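Local coordinates for protein ureidoglycolate hydrolase (Arabidopsis thaliana, PDB 4PXE) that hydrolyses (S)-ureidoglycolate to glyoxylate, ammonium and carbon dioxide in purine breakdown, working as a manganese-dependent homodimer of the peptidase M20 family, at residues Pro36-Val41 and Ser99-Gly104; Glu67-Asn72 and Asp189-Val194; Gly219-Val224 and Leu365-Lys370; Tyr252-Gly257 and Arg332-Ser337; Gly281-Leu286 and Leu302-Arg307. All coordinates share one frame; numbering follows the deposited sequence.

Contact 1: residues Pro36-Val41 and Ser99-Gly104; sequences PSVTRV and SGKYDG. With MN (manganese (II) ion), chain C; MN (manganese (II) ion), chain D.
Val-38 and Ser-99 form one antiparallel hydrogen-bonded pair, and both backbone bonds between them are made. Ser-99 N reaches Val-38 O at 2.9 Å, nearly straight at 169° and in the carbonyl plane. In return Val-38 N gives its proton to Ser-99 O, but from above the carbonyl plane, 38° out of it. That same carbonyl oxygen also receives a CA-H...O contact from Ser-37 CA at 3.6 Å. The hydroxyl of Ser-99 is satisfied by the backbone oxygen of Ile-96. On the valine, CG2 lies beside the backbone N because CG1 is anti to it (chi1 -178°); this branch rests on Gly-100 O at 3.6 Å. It also meets Lys-101 CG at 3.9 Å, the two side chains crossing at about a right angle. The ammonium of Lys-101 passes beyond and forms a salt bridge with Asp-25 of helix 17-28. Two residues further on, Asp-103 bridges both manganese ions: OD1 binds the chain C ion and OD2 the chain D ion, each at 2.2 Å. Water 2 also joins the two metals. The backbone N atoms of Tyr-102 and Asp-103 both give to Glu-406 OE1. His-92 and His-208 complete the protein ligands of the chain C ion, Glu-138 and His-402 those of the chain D ion. A carboxylate shared by two metals is the hallmark of the dinuclear catalytic site of M20 hydrolases.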
# COMPACT_ATOMS: atom_id res chain seq x y z
N PRO A 36 8.17 -16.63 -12.51
CA PRO A 36 8.61 -15.98 -13.75
C PRO A 36 8.63 -14.45 -13.72
O PRO A 36 9.04 -13.85 -14.72
CB PRO A 36 7.58 -16.47 -14.77
CG PRO A 36 6.34 -16.65 -13.99
CD PRO A 36 6.79 -17.15 -12.63
N SER A 37 8.23 -13.83 -12.62
CA SER A 37 8.23 -12.37 -12.56
C SER A 37 9.62 -11.83 -12.26
O SER A 37 10.46 -12.52 -11.70
CB SER A 37 7.24 -11.85 -11.51
OG SER A 37 5.90 -12.04 -11.92
N VAL A 38 9.84 -10.58 -12.64
CA VAL A 38 11.06 -9.88 -12.31
C VAL A 38 10.70 -8.58 -11.61
O VAL A 38 9.78 -7.88 -12.04
CB VAL A 38 11.89 -9.56 -13.56
CG1 VAL A 38 13.20 -8.87 -13.18
CG2 VAL A 38 12.18 -10.83 -14.34
N THR A 39 11.40 -8.27 -10.52
CA THR A 39 11.39 -6.93 -9.93
C THR A 39 12.85 -6.56 -9.72
O THR A 39 13.58 -7.29 -9.07
CB THR A 39 10.71 -6.90 -8.56
OG1 THR A 39 9.34 -7.28 -8.71
CG2 THR A 39 10.77 -5.50 -7.97
N ARG A 40 13.28 -5.44 -10.30
CA ARG A 40 14.67 -5.03 -10.10
C ARG A 40 14.78 -3.52 -10.13
O ARG A 40 14.73 -2.90 -11.19
CB ARG A 40 15.60 -5.68 -11.13
CG ARG A 40 17.06 -5.32 -10.90
CD ARG A 40 18.00 -6.24 -11.67
NE ARG A 40 17.75 -6.19 -13.11
CZ ARG A 40 17.40 -7.24 -13.85
NH1 ARG A 40 17.24 -8.44 -13.30
NH2 ARG A 40 17.21 -7.09 -15.15
N VAL A 41 14.92 -2.94 -8.95
CA VAL A 41 14.82 -1.51 -8.78
C VAL A 41 16.18 -0.84 -8.63
O VAL A 41 17.09 -1.39 -8.00
CB VAL A 41 13.92 -1.20 -7.55
CG1 VAL A 41 13.79 0.29 -7.33
CG2 VAL A 41 12.55 -1.84 -7.75
N SER A 99 7.26 -7.68 -13.41
CA SER A 99 7.30 -7.49 -14.85
C SER A 99 8.04 -8.65 -15.53
O SER A 99 8.26 -9.70 -14.92
CB SER A 99 7.90 -6.14 -15.20
OG SER A 99 9.22 -6.00 -14.69
N GLY A 100 8.42 -8.46 -16.79
CA GLY A 100 9.01 -9.52 -17.59
C GLY A 100 10.53 -9.45 -17.66
O GLY A 100 11.15 -8.62 -17.00
N LYS A 101 11.11 -10.31 -18.51
CA LYS A 101 12.56 -10.50 -18.60
C LYS A 101 13.18 -9.84 -19.84
O LYS A 101 14.40 -9.89 -20.02
CB LYS A 101 12.90 -12.00 -18.69
CG LYS A 101 12.24 -12.90 -17.65
CD LYS A 101 12.75 -14.35 -17.76
CE LYS A 101 12.47 -15.01 -19.10
NZ LYS A 101 12.76 -16.50 -19.04
N TYR A 102 12.36 -9.24 -20.69
CA TYR A 102 12.80 -8.79 -22.02
C TYR A 102 12.84 -7.27 -22.19
O TYR A 102 13.69 -6.75 -22.93
CB TYR A 102 11.93 -9.44 -23.12
CG TYR A 102 12.01 -10.95 -23.13
CD1 TYR A 102 12.95 -11.61 -23.92
CD2 TYR A 102 11.15 -11.71 -22.34
CE1 TYR A 102 13.03 -12.99 -23.92
CE2 TYR A 102 11.22 -13.08 -22.34
CZ TYR A 102 12.17 -13.72 -23.13
OH TYR A 102 12.25 -15.10 -23.12
N ASP A 103 11.94 -6.58 -21.50
CA ASP A 103 11.90 -5.12 -21.54
C ASP A 103 13.25 -4.55 -21.13
O ASP A 103 13.76 -4.87 -20.06
CB ASP A 103 10.78 -4.66 -20.60
CG ASP A 103 10.66 -3.17 -20.53
OD1 ASP A 103 11.13 -2.47 -21.44
OD2 ASP A 103 10.07 -2.69 -19.55
N GLY A 104 13.85 -3.73 -22.00
CA GLY A 104 15.17 -3.16 -21.74
C GLY A 104 16.34 -4.12 -21.94
O GLY A 104 17.31 -3.82 -22.64
MN MN C . 11.96 -0.48 -21.83
MN MN D . 9.21 -0.68 -19.23
O HOH W 1 12.75 1.41 -22.70
O HOH W 2 10.87 0.37 -20.09
O HOH W 3 9.91 0.52 -22.79
O HOH W 4 8.26 -0.34 -20.75

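Contact 2: residues Glu67-Asn72 and Asp189-Val194; sequences EDAVGN and DDLSSV
Asp-68 and Ala-69 meet the 189-194 loop at the start of a type I beta turn, Asp-68 to Gly-71, which links strands 64-67 and 73-77; Asp-68 also opens an Asx turn. Asp-68 OD1 accepts from Val-70 N and Asn-72 N, which reach it from opposite faces of the carboxylate plane. With chi1 at 67°, its CG sits between the backbone N and the carbonyl carbon, turned back over the turn's own amides. OD2 uses its syn lone pair for Asn-72 ND2, 2.9 Å away and in the plane of that amide, and touches Val-194 CG1 at 3.5 Å. Water 5 donates to the same OD2 and to Val-194 O, linking the Asp-68 carboxylate to the backbone of Val-194. Next, Ala-69 presents its methyl group to Val-194 CG2 at 4.0 Å, and to Asp-189 OD2 and Ser-193 OG. These last two oxygens are themselves bonded, the serine giving its proton on the syn side of the carboxylate. A second bridge, water 6, accepts from Ala-69 N and donates to Ser-193 OG, each at 2.8 Å. Val-70 turns CG1 to Leu-191 CD2 at 4.1 Å; helix 147-152 adds Leu-151 to the valine, and helix 156-164 packs on the leucine. At Asn-72 the side-chain amide is held at both ends, OD1 by Thr-135 N and ND2 by Asp-68, while ND2 lies 3.9 Å from Val-194 CG1.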
# COMPACT_ATOMS: atom_id res chain seq x y z
N GLU A 67 32.02 4.25 -16.08
CA GLU A 67 30.76 4.65 -15.47
C GLU A 67 30.80 6.12 -15.11
O GLU A 67 31.85 6.66 -14.76
CB GLU A 67 30.50 3.85 -14.20
CG GLU A 67 30.34 2.38 -14.41
CD GLU A 67 29.93 1.66 -13.15
OE1 GLU A 67 28.74 1.74 -12.76
OE2 GLU A 67 30.80 1.03 -12.52
N ASP A 68 29.64 6.78 -15.20
CA ASP A 68 29.57 8.18 -14.80
C ASP A 68 29.06 8.31 -13.36
O ASP A 68 28.88 7.32 -12.66
CB ASP A 68 28.79 9.04 -15.81
CG ASP A 68 27.30 8.70 -15.88
OD1 ASP A 68 26.77 8.06 -14.95
OD2 ASP A 68 26.67 9.09 -16.89
N ALA A 69 28.83 9.55 -12.94
CA ALA A 69 28.53 9.84 -11.54
C ALA A 69 27.26 9.18 -11.00
O ALA A 69 27.15 8.94 -9.79
CB ALA A 69 28.48 11.35 -11.32
N VAL A 70 26.32 8.86 -11.88
CA VAL A 70 25.06 8.26 -11.45
C VAL A 70 24.93 6.79 -11.85
O VAL A 70 23.91 6.16 -11.58
CB VAL A 70 23.82 9.03 -11.97
CG1 VAL A 70 23.82 10.47 -11.44
CG2 VAL A 70 23.75 9.01 -13.48
N GLY A 71 25.95 6.26 -12.51
CA GLY A 71 25.96 4.85 -12.80
C GLY A 71 25.49 4.46 -14.19
O GLY A 71 25.21 3.29 -14.43
N ASN A 72 25.41 5.42 -15.11
CA ASN A 72 25.33 5.04 -16.52
C ASN A 72 26.64 4.33 -16.85
O ASN A 72 27.72 4.79 -16.46
CB ASN A 72 25.14 6.25 -17.44
CG ASN A 72 23.83 6.98 -17.21
OD1 ASN A 72 22.75 6.39 -17.17
ND2 ASN A 72 23.93 8.30 -17.09
N ASP A 189 30.35 18.10 -7.11
CA ASP A 189 29.67 17.75 -8.36
C ASP A 189 28.16 17.94 -8.23
O ASP A 189 27.51 17.28 -7.43
CB ASP A 189 29.98 16.31 -8.76
CG ASP A 189 29.52 15.97 -10.17
OD1 ASP A 189 29.14 16.90 -10.92
OD2 ASP A 189 29.55 14.78 -10.53
N ASP A 190 27.62 18.86 -9.02
CA ASP A 190 26.18 19.08 -9.07
C ASP A 190 25.54 18.16 -10.11
O ASP A 190 24.40 18.40 -10.52
CB ASP A 190 25.89 20.54 -9.42
CG ASP A 190 26.46 20.95 -10.76
OD1 ASP A 190 27.35 20.22 -11.27
OD2 ASP A 190 26.03 21.99 -11.30
N LEU A 191 26.29 17.13 -10.52
CA LEU A 191 25.87 16.12 -11.51
C LEU A 191 25.95 16.60 -12.95
O LEU A 191 25.61 15.87 -13.89
CB LEU A 191 24.49 15.53 -11.20
CG LEU A 191 24.35 14.90 -9.81
CD1 LEU A 191 22.94 14.36 -9.59
CD2 LEU A 191 25.39 13.82 -9.61
N SER A 192 26.44 17.83 -13.13
CA SER A 192 26.67 18.39 -14.45
C SER A 192 27.70 17.57 -15.21
O SER A 192 27.74 17.60 -16.44
CB SER A 192 27.14 19.84 -14.33
OG SER A 192 27.25 20.45 -15.60
N SER A 193 28.54 16.84 -14.47
CA SER A 193 29.56 15.97 -15.05
C SER A 193 28.94 14.90 -15.96
O SER A 193 29.61 14.36 -16.83
CB SER A 193 30.36 15.29 -13.94
OG SER A 193 29.53 14.40 -13.20
N VAL A 194 27.67 14.61 -15.73
CA VAL A 194 26.98 13.55 -16.47
C VAL A 194 26.56 14.02 -17.87
O VAL A 194 26.47 13.22 -18.80
CB VAL A 194 25.74 13.06 -15.67
CG1 VAL A 194 24.92 12.05 -16.47
CG2 VAL A 194 26.19 12.45 -14.36
O HOH W 5 28.02 10.76 -18.57
O HOH W 6 29.96 11.80 -14.27

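Contact 3: residues Gly219-Val224 and Leu365-Lys370; sequences GLDIGV and LNLSHK
Ser-368, Lys-370 and Leu-220 bury the most surface here. Ser-368 is gripped by Asp-221 across from it: Asp-221 N donates to Ser-368 OG at 3.0 Å, while Ser-368 N donates to Asp-221 OD2 at 2.9 Å, meeting the carboxylate on its anti side. With chi1 at 61°, the hydroxyl is turned toward the Asp-221 backbone, where water 7 also links it to Gly-219 O. A leucine in place of Asp-221 would probably leave Ser-368 N without its acceptor and the turn into the strand less firmly held. Leu-220 divides its two methyls: CD2 lies against Ser-368 CB at 3.7 Å, and CD1 against the lysine's CD, also at 3.7 Å. Leucine and lysine cross at about a right angle, and the lysine chain bends at chi3 before its ammonium pairs with Glu-218. Beyond them the backbones join in parallel: Lys-370 N reaches Ile-222 O at 3.2 Å, and Val-224 N reaches Lys-370 O at 2.8 Å and 169°. Helices 352-364 and 410-429 pack on the Ile-222, Val-224 and His-369 face. Both segments enter their strands just after helices ending in Schellman motifs, and this parallel pairing starts strand 369-374 along strand 222-239.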
# COMPACT_ATOMS: atom_id res chain seq x y z
N GLY A 219 2.92 -10.61 -39.17
CA GLY A 219 3.93 -11.56 -39.61
C GLY A 219 5.25 -10.93 -40.03
O GLY A 219 5.95 -11.47 -40.89
N LEU A 220 5.60 -9.82 -39.39
CA LEU A 220 6.79 -9.06 -39.78
C LEU A 220 7.92 -9.23 -38.78
O LEU A 220 7.67 -9.48 -37.59
CB LEU A 220 6.46 -7.57 -39.93
CG LEU A 220 5.36 -7.23 -40.94
CD1 LEU A 220 4.96 -5.76 -40.80
CD2 LEU A 220 5.85 -7.53 -42.35
N ASP A 221 9.15 -9.07 -39.24
CA ASP A 221 10.32 -9.30 -38.40
C ASP A 221 10.79 -8.10 -37.59
O ASP A 221 11.30 -8.26 -36.48
CB ASP A 221 11.51 -9.76 -39.26
CG ASP A 221 11.22 -11.04 -40.02
OD1 ASP A 221 10.70 -11.99 -39.41
OD2 ASP A 221 11.53 -11.08 -41.23
N ILE A 222 10.67 -6.91 -38.17
CA ILE A 222 11.33 -5.73 -37.65
C ILE A 222 10.45 -4.50 -37.75
O ILE A 222 9.83 -4.26 -38.78
CB ILE A 222 12.64 -5.44 -38.45
CG1 ILE A 222 13.66 -6.56 -38.28
CG2 ILE A 222 13.24 -4.09 -38.06
CD1 ILE A 222 14.24 -6.67 -36.87
N GLY A 223 10.37 -3.73 -36.67
CA GLY A 223 9.74 -2.42 -36.73
C GLY A 223 10.79 -1.32 -36.77
O GLY A 223 11.71 -1.29 -35.95
N VAL A 224 10.68 -0.44 -37.75
CA VAL A 224 11.56 0.71 -37.81
C VAL A 224 10.82 1.88 -37.20
O VAL A 224 9.82 2.35 -37.74
CB VAL A 224 12.00 1.01 -39.25
CG1 VAL A 224 12.86 2.25 -39.31
CG2 VAL A 224 12.73 -0.20 -39.84
N LEU A 365 19.26 -8.07 -44.98
CA LEU A 365 19.22 -9.31 -44.20
C LEU A 365 18.01 -10.16 -44.55
O LEU A 365 17.75 -11.18 -43.88
CB LEU A 365 19.22 -8.99 -42.70
CG LEU A 365 20.55 -8.44 -42.19
CD1 LEU A 365 20.37 -7.73 -40.85
CD2 LEU A 365 21.56 -9.58 -42.06
N ASN A 366 17.26 -9.74 -45.56
CA ASN A 366 16.06 -10.45 -46.00
C ASN A 366 15.01 -10.54 -44.90
O ASN A 366 14.29 -11.53 -44.77
CB ASN A 366 16.40 -11.85 -46.53
CG ASN A 366 17.35 -11.81 -47.70
OD1 ASN A 366 18.44 -12.39 -47.67
ND2 ASN A 366 16.95 -11.11 -48.75
N LEU A 367 14.92 -9.48 -44.10
CA LEU A 367 13.95 -9.40 -43.01
C LEU A 367 12.84 -8.43 -43.38
O LEU A 367 13.09 -7.35 -43.90
CB LEU A 367 14.63 -8.93 -41.72
CG LEU A 367 15.70 -9.88 -41.16
CD1 LEU A 367 16.45 -9.23 -40.02
CD2 LEU A 367 15.07 -11.19 -40.70
N SER A 368 11.60 -8.83 -43.13
CA SER A 368 10.47 -7.97 -43.41
C SER A 368 10.35 -6.89 -42.33
O SER A 368 10.72 -7.11 -41.17
CB SER A 368 9.18 -8.78 -43.49
OG SER A 368 8.93 -9.42 -42.24
N HIS A 369 9.83 -5.73 -42.71
CA HIS A 369 9.78 -4.61 -41.77
C HIS A 369 8.69 -3.62 -42.13
O HIS A 369 8.20 -3.60 -43.25
CB HIS A 369 11.13 -3.91 -41.70
CG HIS A 369 11.71 -3.59 -43.05
ND1 HIS A 369 11.58 -2.36 -43.64
CD2 HIS A 369 12.40 -4.36 -43.92
CE1 HIS A 369 12.18 -2.37 -44.82
NE2 HIS A 369 12.69 -3.58 -45.01
N LYS A 370 8.30 -2.82 -41.14
CA LYS A 370 7.40 -1.71 -41.40
C LYS A 370 7.78 -0.53 -40.52
O LYS A 370 8.48 -0.69 -39.53
CB LYS A 370 5.94 -2.10 -41.14
CG LYS A 370 5.58 -2.14 -39.66
CD LYS A 370 4.11 -2.47 -39.42
CE LYS A 370 3.20 -1.37 -39.95
NZ LYS A 370 1.77 -1.67 -39.69
O HOH W 7 8.52 -12.17 -41.87

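Contact 4: residues Tyr252-Gly257 and Arg332-Ser337; sequences YRNDAG and RKVKLS
In the region involved in dimerization, the loop entering helix 256-272 is pinned by Asn-254 to the turn that ends helix 311-332. Asn-254 ND2 donates to Lys-333 O at 2.9 Å and 164°; the acceptor lies in the amide plane, whereas the donor is tilted 33° from the carbonyl plane. The other end of the amide, OD1, is taken by Asn-241 N. A chi1 of 63° places CG between the backbone N and the carbonyl carbon, bringing CB to 3.2 Å from Arg-332 O. An alanine at Asn-254 is likely to leave Lys-333 O without this donor and Asn-241 N without its acceptor. Val-334, just before strand 335-344, meets the same residue, its CG1 3.2 Å from Asn-254 O. The carbonyl of Lys-333 is presented by a Schellman motif: this residue has positive phi and is the C-prime residue of helix 311-332. Asp-255 is the N-cap of helix 256-272, and its OD1 accepts a weak bond from Gly-257 N and another bond from Leu-258 N. Water 9 accepts from Asp-255 N and from Arg-332 NH1, lying at the edge of the guanidinium in its plane. Arg-332 also pairs with Glu-262 and, across the interface, with Glu-268 of the second subunit. Arg-253, by similarity necessary for dimerization, bonds Val-248 O of its own chain and Thr-282 OG1 of the second subunit.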
# COMPACT_ATOMS: atom_id res chain seq x y z
N TYR A 252 -20.88 13.61 7.97
CA TYR A 252 -19.79 14.38 8.57
C TYR A 252 -18.42 14.02 8.01
O TYR A 252 -17.41 14.56 8.46
CB TYR A 252 -19.81 14.22 10.09
CG TYR A 252 -21.14 14.61 10.67
CD1 TYR A 252 -21.48 15.94 10.86
CD2 TYR A 252 -22.09 13.65 10.99
CE1 TYR A 252 -22.70 16.30 11.38
CE2 TYR A 252 -23.32 13.99 11.51
CZ TYR A 252 -23.62 15.32 11.70
OH TYR A 252 -24.85 15.67 12.22
N ARG A 253 -18.39 13.13 7.02
CA ARG A 253 -17.15 12.64 6.45
C ARG A 253 -16.59 13.52 5.33
O ARG A 253 -17.31 14.30 4.71
CB ARG A 253 -17.35 11.22 5.92
CG ARG A 253 -17.74 10.25 7.02
CD ARG A 253 -17.89 8.84 6.50
NE ARG A 253 -18.13 7.91 7.60
CZ ARG A 253 -17.84 6.62 7.58
NH1 ARG A 253 -17.28 6.08 6.51
NH2 ARG A 253 -18.10 5.87 8.65
N ASN A 254 -15.28 13.37 5.12
CA ASN A 254 -14.61 13.89 3.93
C ASN A 254 -13.54 12.87 3.55
O ASN A 254 -12.34 13.04 3.80
CB ASN A 254 -14.12 15.35 4.12
CG ASN A 254 -13.07 15.52 5.21
OD1 ASN A 254 -12.97 14.73 6.15
ND2 ASN A 254 -12.28 16.58 5.09
N ASP A 255 -14.04 11.78 2.97
CA ASP A 255 -13.28 10.55 2.76
C ASP A 255 -12.29 10.70 1.60
O ASP A 255 -12.71 10.80 0.44
CB ASP A 255 -14.28 9.41 2.50
CG ASP A 255 -13.64 8.03 2.47
OD1 ASP A 255 -12.52 7.86 1.94
OD2 ASP A 255 -14.30 7.08 2.96
N ALA A 256 -11.00 10.71 1.91
CA ALA A 256 -9.97 10.92 0.90
C ALA A 256 -9.89 9.75 -0.07
O ALA A 256 -9.44 9.91 -1.21
CB ALA A 256 -8.61 11.16 1.55
N GLY A 257 -10.32 8.57 0.37
CA GLY A 257 -10.31 7.41 -0.50
C GLY A 257 -11.35 7.53 -1.59
O GLY A 257 -11.10 7.17 -2.75
N ARG A 332 -16.11 16.80 -2.21
CA ARG A 332 -15.85 15.90 -1.10
C ARG A 332 -15.46 16.63 0.17
O ARG A 332 -15.40 16.03 1.25
CB ARG A 332 -14.74 14.91 -1.48
CG ARG A 332 -15.19 13.81 -2.42
CD ARG A 332 -15.91 12.72 -1.65
NE ARG A 332 -16.61 11.81 -2.56
CZ ARG A 332 -17.52 10.93 -2.16
NH1 ARG A 332 -17.85 10.86 -0.88
NH2 ARG A 332 -18.12 10.15 -3.05
N LYS A 333 -15.19 17.93 0.05
CA LYS A 333 -14.75 18.75 1.17
C LYS A 333 -13.41 18.30 1.73
O LYS A 333 -13.14 18.36 2.94
CB LYS A 333 -15.83 18.84 2.26
CG LYS A 333 -17.13 19.45 1.74
CD LYS A 333 -18.17 19.61 2.84
CE LYS A 333 -18.82 18.28 3.16
NZ LYS A 333 -19.80 17.86 2.12
N VAL A 334 -12.55 17.83 0.83
CA VAL A 334 -11.18 17.49 1.17
C VAL A 334 -10.23 18.53 0.60
O VAL A 334 -10.61 19.30 -0.29
CB VAL A 334 -10.77 16.08 0.64
CG1 VAL A 334 -11.59 15.01 1.33
CG2 VAL A 334 -10.91 15.99 -0.88
N LYS A 335 -9.02 18.57 1.13
CA LYS A 335 -7.98 19.43 0.59
C LYS A 335 -7.27 18.72 -0.56
O LYS A 335 -6.87 17.55 -0.43
CB LYS A 335 -6.97 19.79 1.69
CG LYS A 335 -5.81 20.67 1.22
CD LYS A 335 -4.87 20.98 2.37
CE LYS A 335 -3.74 21.91 1.94
NZ LYS A 335 -2.88 22.28 3.10
N LEU A 336 -7.11 19.41 -1.68
CA LEU A 336 -6.21 18.94 -2.71
C LEU A 336 -4.83 19.38 -2.26
O LEU A 336 -4.40 20.50 -2.55
CB LEU A 336 -6.58 19.55 -4.07
CG LEU A 336 -5.71 19.15 -5.26
CD1 LEU A 336 -5.61 17.63 -5.43
CD2 LEU A 336 -6.26 19.80 -6.53
N SER A 337 -4.15 18.51 -1.52
CA SER A 337 -2.91 18.87 -0.85
C SER A 337 -1.69 18.77 -1.76
O SER A 337 -0.65 19.39 -1.48
CB SER A 337 -2.73 18.03 0.42
OG SER A 337 -2.73 16.65 0.12
O HOH W 8 -17.82 14.13 1.58
O HOH W 9 -16.74 11.65 1.83

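Contact 5: residues Gly281-Leu286 and Leu302-Arg307; sequences GTVGIL and LEIDTR. With GLV (glyoxylic acid), chain E.
Strands 281-286 and 302-307 run antiparallel, their axes 4.6 Å apart at closest approach and 158° between their N-to-C directions. Thr-282 and Asp-305 exchange two backbone bonds, with Thr-282 N 2.8 Å from Asp-305 O. Near Gly-284 the pairing opens: Gly-284 N makes only a weak bond to Glu-303 O, and water 11 lies between, accepting from the glycine N. Ile-285 and Glu-303 lie side by side and point the same way, Ile-285 CD1 3.6 Å from Glu-303 OE1, and the glutamate's OE2 is bonded to His-301. On the other face Val-283 sets CG1 against Leu-302 CD2 at 4.2 Å and CG2 against Ile-304 CG1 at 4.1 Å. Asp-305, with CG anti to the backbone N (chi1 176°), is gripped side-on by Arg-307: NE meets the syn lone pair of OD1 at 2.9 Å and 171°, and NH2 meets OD2. Held this way, the guanidinium gives NH1 to O2 of glyoxylate, and NH2, which already serves OD2, also reaches O3 at 2.7 Å. Tyr-377 N and Asn-294 ND2 of the second subunit also bond the glyoxylate, while Arg-253 of the same subunit bonds Thr-282 OG1. The two strands form a hairpin; helix 256-272 packs on the Val-283, Leu-286, Leu-302 and Ile-304 face, and strand 222-239 flanks 302-307 on the edge turned away from 281-286.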
# COMPACT_ATOMS: atom_id res chain seq x y z
N GLY A 281 -4.48 6.63 -20.46
CA GLY A 281 -4.27 7.16 -19.12
C GLY A 281 -4.56 6.07 -18.11
O GLY A 281 -5.43 5.24 -18.33
N THR A 282 -3.81 6.08 -17.01
CA THR A 282 -3.85 4.97 -16.06
C THR A 282 -3.59 5.50 -14.66
O THR A 282 -2.77 6.39 -14.46
CB THR A 282 -2.73 3.95 -16.39
OG1 THR A 282 -2.75 3.65 -17.79
CG2 THR A 282 -2.89 2.66 -15.60
N VAL A 283 -4.29 4.93 -13.68
CA VAL A 283 -3.90 5.08 -12.29
C VAL A 283 -3.32 3.75 -11.82
O VAL A 283 -4.04 2.82 -11.48
CB VAL A 283 -5.10 5.49 -11.42
CG1 VAL A 283 -4.69 5.60 -9.95
CG2 VAL A 283 -5.70 6.81 -11.93
N GLY A 284 -1.99 3.66 -11.81
CA GLY A 284 -1.31 2.44 -11.42
C GLY A 284 -1.01 2.38 -9.94
O GLY A 284 -0.77 1.30 -9.40
N ILE A 285 -1.02 3.54 -9.28
CA ILE A 285 -0.78 3.62 -7.85
C ILE A 285 -1.92 4.39 -7.18
O ILE A 285 -2.27 5.49 -7.62
CB ILE A 285 0.57 4.29 -7.54
CG1 ILE A 285 1.72 3.35 -7.92
CG2 ILE A 285 0.66 4.72 -6.07
CD1 ILE A 285 3.10 4.00 -7.86
N LEU A 286 -2.50 3.79 -6.15
CA LEU A 286 -3.54 4.45 -5.36
C LEU A 286 -3.35 3.92 -3.95
O LEU A 286 -3.62 2.74 -3.69
CB LEU A 286 -4.94 4.12 -5.90
CG LEU A 286 -6.11 5.02 -5.45
CD1 LEU A 286 -7.39 4.70 -6.22
CD2 LEU A 286 -6.37 4.90 -3.95
N LEU A 302 -2.36 9.26 -5.35
CA LEU A 302 -2.49 8.66 -6.68
C LEU A 302 -1.30 9.03 -7.53
O LEU A 302 -0.79 10.15 -7.45
CB LEU A 302 -3.71 9.18 -7.43
CG LEU A 302 -5.09 9.06 -6.82
CD1 LEU A 302 -5.34 10.29 -5.95
CD2 LEU A 302 -6.16 8.91 -7.90
N GLU A 303 -0.87 8.09 -8.37
CA GLU A 303 0.11 8.42 -9.40
C GLU A 303 -0.49 8.02 -10.73
O GLU A 303 -0.95 6.88 -10.91
CB GLU A 303 1.45 7.73 -9.13
CG GLU A 303 1.96 8.07 -7.74
CD GLU A 303 3.39 7.64 -7.48
OE1 GLU A 303 4.15 7.43 -8.45
OE2 GLU A 303 3.75 7.52 -6.30
N ILE A 304 -0.51 8.98 -11.64
CA ILE A 304 -1.27 8.91 -12.88
C ILE A 304 -0.32 9.02 -14.06
O ILE A 304 0.53 9.90 -14.10
CB ILE A 304 -2.28 10.06 -12.94
CG1 ILE A 304 -3.22 10.02 -11.73
CG2 ILE A 304 -3.08 10.01 -14.24
CD1 ILE A 304 -4.11 11.26 -11.56
N ASP A 305 -0.48 8.11 -15.03
CA ASP A 305 0.33 8.08 -16.24
C ASP A 305 -0.61 8.45 -17.38
O ASP A 305 -1.70 7.91 -17.48
CB ASP A 305 0.89 6.66 -16.42
CG ASP A 305 1.68 6.49 -17.70
OD1 ASP A 305 1.07 6.46 -18.79
OD2 ASP A 305 2.91 6.34 -17.61
N THR A 306 -0.22 9.39 -18.24
CA THR A 306 -1.05 9.68 -19.41
C THR A 306 -0.19 10.07 -20.60
O THR A 306 0.84 10.73 -20.45
CB THR A 306 -2.17 10.72 -19.12
OG1 THR A 306 -3.10 10.77 -20.22
CG2 THR A 306 -1.61 12.10 -18.83
N ARG A 307 -0.58 9.59 -21.78
CA ARG A 307 0.24 9.78 -22.99
C ARG A 307 -0.62 9.88 -24.23
O ARG A 307 -1.77 9.46 -24.25
CB ARG A 307 1.23 8.60 -23.20
CG ARG A 307 1.74 7.96 -21.91
CD ARG A 307 2.66 6.80 -22.19
NE ARG A 307 2.89 6.07 -20.95
CZ ARG A 307 3.84 5.14 -20.79
NH1 ARG A 307 4.62 4.81 -21.81
NH2 ARG A 307 3.98 4.53 -19.62
C1 GLV E . 8.50 2.67 -19.63
O1 GLV E . 9.43 2.74 -20.66
C2 GLV E . 7.11 3.01 -20.03
O2 GLV E . 6.88 3.34 -21.24
O3 GLV E . 6.18 2.98 -19.17
O HOH W 10 -1.49 5.45 -19.41
O HOH W 11 -0.58 5.43 -13.06

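Contacts 1 and 5 are buried and each carries a residue of the active site, a metal-bridging aspartate in one and a glyoxylate-binding arginine in the other; their nearest atoms are about 9 Å apart. Contacts 2, 3 and 4 are only partly buried and rely more on turns and helix ends. Contacts 3, 4 and 5 all reach strand 222-239, by parallel pairing in the first and through its neighbours 335-344 and 295-308 in the others. Contact 4 shares helix 256-272 with the packing around contact 5, and both touch the second subunit. Contact 2 ties loops by apolar side chains and waters, without the direct backbone bonds found in contacts 1, 3 and 5.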